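Local coordinates for protein iminosuccinate reductase (Paracoccus denitrificans, PDB 6RQA) that catalyses the NADH-dependent reduction of iminosuccinate to L-aspartate, regenerating the amino donor of the beta-hydroxyaspartate cycle during growth on glycolate and glyoxylate, at residues L83-Y92 with N103-P113. Residues are numbered along the deposited sequence; the frame is centred on the assembly and turned at random.
Sequences LVLGLKAGGY and NHQSTVFLFDP
Tyr92 and His104 meet edge-to-face at one end of an antiparallel strand pair, ring centroids 4.9 Å apart and planes at 62°, with Tyr92 CD1 set over one face of the imidazole toward its rim. Asn103 runs alongside the tyrosine in the same direction, its amide nearly perpendicular to the ring, and ND2 gives a weak hydrogen bond to Tyr92 OH. Further along, the aliphatic part of Lys88 packs against Ser106 and Val108: its CG lies 3.8 Å from Val108 CG2 and its CD 3.6 Å from Ser106 OG. The chain bends about CG-CD (chi3 73°), and NZ continues beyond the strands to a salt bridge with Asp319 and a hydrogen bond to Thr128. The other face carries the apolar Leu87, Ala89, Phe109 and Phe111; Ala89 CB touches the Phe109 ring edge at CE2 (3.8 Å), and Leu87 CD2 reaches Phe109 CB and Phe111 CE1. Paired backbone bonds set the antiparallel register, Leu87 opposite Phe109. On that face Phe109 stacks on Phe109 of the second subunit, whereas helix 316-333 packs on Val108 and Leu110. This is a two-faced beta hairpin of the ornithine cyclodeaminase/mu-crystallin fold: one face serves the dimer interface, the other presents Lys88, the probable proton donor/acceptor, and His104, which touches NAD.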
# COMPACT_ATOMS: atom_id res chain seq x y z
N LEU A 83 -14.62 -10.81 -7.67
CA LEU A 83 -14.79 -10.19 -6.36
C LEU A 83 -13.61 -10.52 -5.44
O LEU A 83 -13.75 -11.10 -4.37
CB LEU A 83 -16.12 -10.59 -5.72
CG LEU A 83 -17.36 -9.98 -6.40
CD1 LEU A 83 -18.62 -10.35 -5.65
CD2 LEU A 83 -17.21 -8.47 -6.51
N VAL A 84 -12.43 -10.13 -5.91
CA VAL A 84 -11.18 -10.29 -5.17
C VAL A 84 -10.54 -8.92 -5.03
O VAL A 84 -10.41 -8.19 -6.02
CB VAL A 84 -10.23 -11.28 -5.88
CG1 VAL A 84 -8.94 -11.44 -5.08
CG2 VAL A 84 -10.92 -12.62 -6.07
N LEU A 85 -10.16 -8.57 -3.81
CA LEU A 85 -9.63 -7.25 -3.50
C LEU A 85 -8.49 -7.38 -2.50
O LEU A 85 -8.58 -8.18 -1.56
CB LEU A 85 -10.72 -6.33 -2.94
CG LEU A 85 -10.30 -4.93 -2.48
CD1 LEU A 85 -9.87 -4.07 -3.67
CD2 LEU A 85 -11.43 -4.26 -1.72
N GLY A 86 -7.44 -6.61 -2.70
CA GLY A 86 -6.34 -6.62 -1.75
C GLY A 86 -5.07 -6.09 -2.38
O GLY A 86 -5.11 -5.27 -3.31
N LEU A 87 -3.94 -6.58 -1.87
CA LEU A 87 -2.64 -6.12 -2.31
C LEU A 87 -1.58 -7.13 -1.87
O LEU A 87 -1.82 -7.96 -1.00
CB LEU A 87 -2.30 -4.74 -1.73
CG LEU A 87 -1.90 -4.73 -0.25
CD1 LEU A 87 -1.05 -3.51 0.06
CD2 LEU A 87 -3.11 -4.78 0.66
N LYS A 88 -0.42 -7.03 -2.50
CA LYS A 88 0.79 -7.70 -2.03
C LYS A 88 1.76 -6.65 -1.52
O LYS A 88 2.04 -5.67 -2.23
CB LYS A 88 1.44 -8.54 -3.13
CG LYS A 88 2.57 -9.42 -2.62
CD LYS A 88 3.18 -10.29 -3.71
CE LYS A 88 4.02 -9.47 -4.67
NZ LYS A 88 4.62 -10.33 -5.73
N ALA A 89 2.25 -6.83 -0.30
CA ALA A 89 3.18 -5.91 0.32
C ALA A 89 4.51 -6.60 0.55
O ALA A 89 4.57 -7.81 0.79
CB ALA A 89 2.63 -5.36 1.64
N GLY A 90 5.59 -5.82 0.48
CA GLY A 90 6.92 -6.36 0.65
C GLY A 90 7.88 -5.85 -0.41
O GLY A 90 7.68 -4.76 -0.95
N GLY A 91 8.92 -6.62 -0.71
CA GLY A 91 9.87 -6.22 -1.72
C GLY A 91 11.19 -6.96 -1.69
O GLY A 91 11.22 -8.19 -1.59
N TYR A 92 12.29 -6.21 -1.76
CA TYR A 92 13.62 -6.78 -1.98
C TYR A 92 14.57 -6.28 -0.90
O TYR A 92 14.81 -5.07 -0.80
CB TYR A 92 14.14 -6.43 -3.37
CG TYR A 92 15.45 -7.09 -3.74
CD1 TYR A 92 15.47 -8.39 -4.23
CD2 TYR A 92 16.65 -6.41 -3.62
CE1 TYR A 92 16.66 -9.00 -4.57
CE2 TYR A 92 17.85 -7.02 -3.97
CZ TYR A 92 17.84 -8.31 -4.44
OH TYR A 92 19.03 -8.92 -4.79
N ASN A 103 16.17 -12.91 -0.49
CA ASN A 103 16.11 -11.46 -0.62
C ASN A 103 14.69 -10.97 -0.91
O ASN A 103 14.31 -9.88 -0.46
CB ASN A 103 17.06 -10.98 -1.72
CG ASN A 103 18.52 -11.24 -1.38
OD1 ASN A 103 18.87 -11.46 -0.22
ND2 ASN A 103 19.38 -11.19 -2.39
N HIS A 104 13.90 -11.75 -1.63
CA HIS A 104 12.53 -11.37 -1.96
C HIS A 104 11.59 -11.78 -0.83
O HIS A 104 11.52 -12.95 -0.47
CB HIS A 104 12.09 -12.03 -3.27
CG HIS A 104 12.77 -11.47 -4.48
ND1 HIS A 104 12.48 -10.22 -4.98
CD2 HIS A 104 13.71 -12.00 -5.30
CE1 HIS A 104 13.22 -10.00 -6.05
NE2 HIS A 104 13.98 -11.06 -6.27
N GLN A 105 10.89 -10.80 -0.27
CA GLN A 105 9.91 -11.03 0.79
C GLN A 105 8.62 -10.30 0.42
O GLN A 105 8.65 -9.11 0.11
CB GLN A 105 10.43 -10.54 2.15
CG GLN A 105 11.69 -11.23 2.62
CD GLN A 105 11.47 -12.70 2.93
OE1 GLN A 105 10.39 -13.10 3.37
NE2 GLN A 105 12.50 -13.51 2.71
N SER A 106 7.51 -11.02 0.47
CA SER A 106 6.23 -10.44 0.10
C SER A 106 5.11 -11.19 0.81
O SER A 106 5.28 -12.32 1.26
CB SER A 106 6.01 -10.45 -1.41
OG SER A 106 5.97 -11.78 -1.91
N THR A 107 3.96 -10.53 0.91
CA THR A 107 2.79 -11.08 1.59
C THR A 107 1.54 -10.51 0.95
O THR A 107 1.45 -9.29 0.75
CB THR A 107 2.82 -10.76 3.09
OG1 THR A 107 4.07 -11.18 3.64
CG2 THR A 107 1.68 -11.47 3.81
N VAL A 108 0.58 -11.37 0.64
CA VAL A 108 -0.68 -10.96 0.03
C VAL A 108 -1.73 -10.82 1.12
O VAL A 108 -1.91 -11.73 1.95
CB VAL A 108 -1.14 -11.97 -1.04
CG1 VAL A 108 -2.44 -11.49 -1.68
CG2 VAL A 108 -0.06 -12.14 -2.10
N PHE A 109 -2.43 -9.69 1.13
CA PHE A 109 -3.54 -9.44 2.04
C PHE A 109 -4.81 -9.29 1.22
O PHE A 109 -4.90 -8.38 0.39
CB PHE A 109 -3.29 -8.20 2.90
CG PHE A 109 -1.98 -8.21 3.62
CD1 PHE A 109 -1.78 -9.03 4.72
CD2 PHE A 109 -0.94 -7.38 3.22
CE1 PHE A 109 -0.57 -9.04 5.39
CE2 PHE A 109 0.27 -7.38 3.89
CZ PHE A 109 0.46 -8.21 4.98
N LEU A 110 -5.77 -10.17 1.45
CA LEU A 110 -7.06 -10.12 0.76
C LEU A 110 -8.09 -9.45 1.65
O LEU A 110 -8.08 -9.61 2.88
CB LEU A 110 -7.53 -11.52 0.38
CG LEU A 110 -6.62 -12.30 -0.58
CD1 LEU A 110 -7.21 -13.66 -0.91
CD2 LEU A 110 -6.36 -11.50 -1.84
N PHE A 111 -8.98 -8.68 1.03
CA PHE A 111 -10.03 -7.96 1.73
C PHE A 111 -11.38 -8.31 1.13
O PHE A 111 -11.49 -8.62 -0.06
CB PHE A 111 -9.81 -6.44 1.67
CG PHE A 111 -8.70 -5.94 2.56
CD1 PHE A 111 -7.38 -6.21 2.26
CD2 PHE A 111 -8.99 -5.20 3.69
CE1 PHE A 111 -6.36 -5.75 3.07
CE2 PHE A 111 -7.98 -4.74 4.51
CZ PHE A 111 -6.66 -5.02 4.20
N ASP A 112 -12.40 -8.27 1.97
CA ASP A 112 -13.76 -8.52 1.51
C ASP A 112 -14.26 -7.33 0.71
O ASP A 112 -14.36 -6.23 1.25
CB ASP A 112 -14.67 -8.78 2.71
CG ASP A 112 -16.01 -9.37 2.32
OD1 ASP A 112 -16.38 -9.30 1.13
OD2 ASP A 112 -16.71 -9.89 3.22
N PRO A 113 -14.58 -7.50 -0.58
CA PRO A 113 -15.03 -6.34 -1.37
C PRO A 113 -16.41 -5.84 -0.98
O PRO A 113 -16.77 -4.72 -1.36
CB PRO A 113 -15.03 -6.88 -2.82
CG PRO A 113 -14.24 -8.16 -2.77
CD PRO A 113 -14.45 -8.71 -1.40
O HOH W 1 -10.88 -11.02 -1.62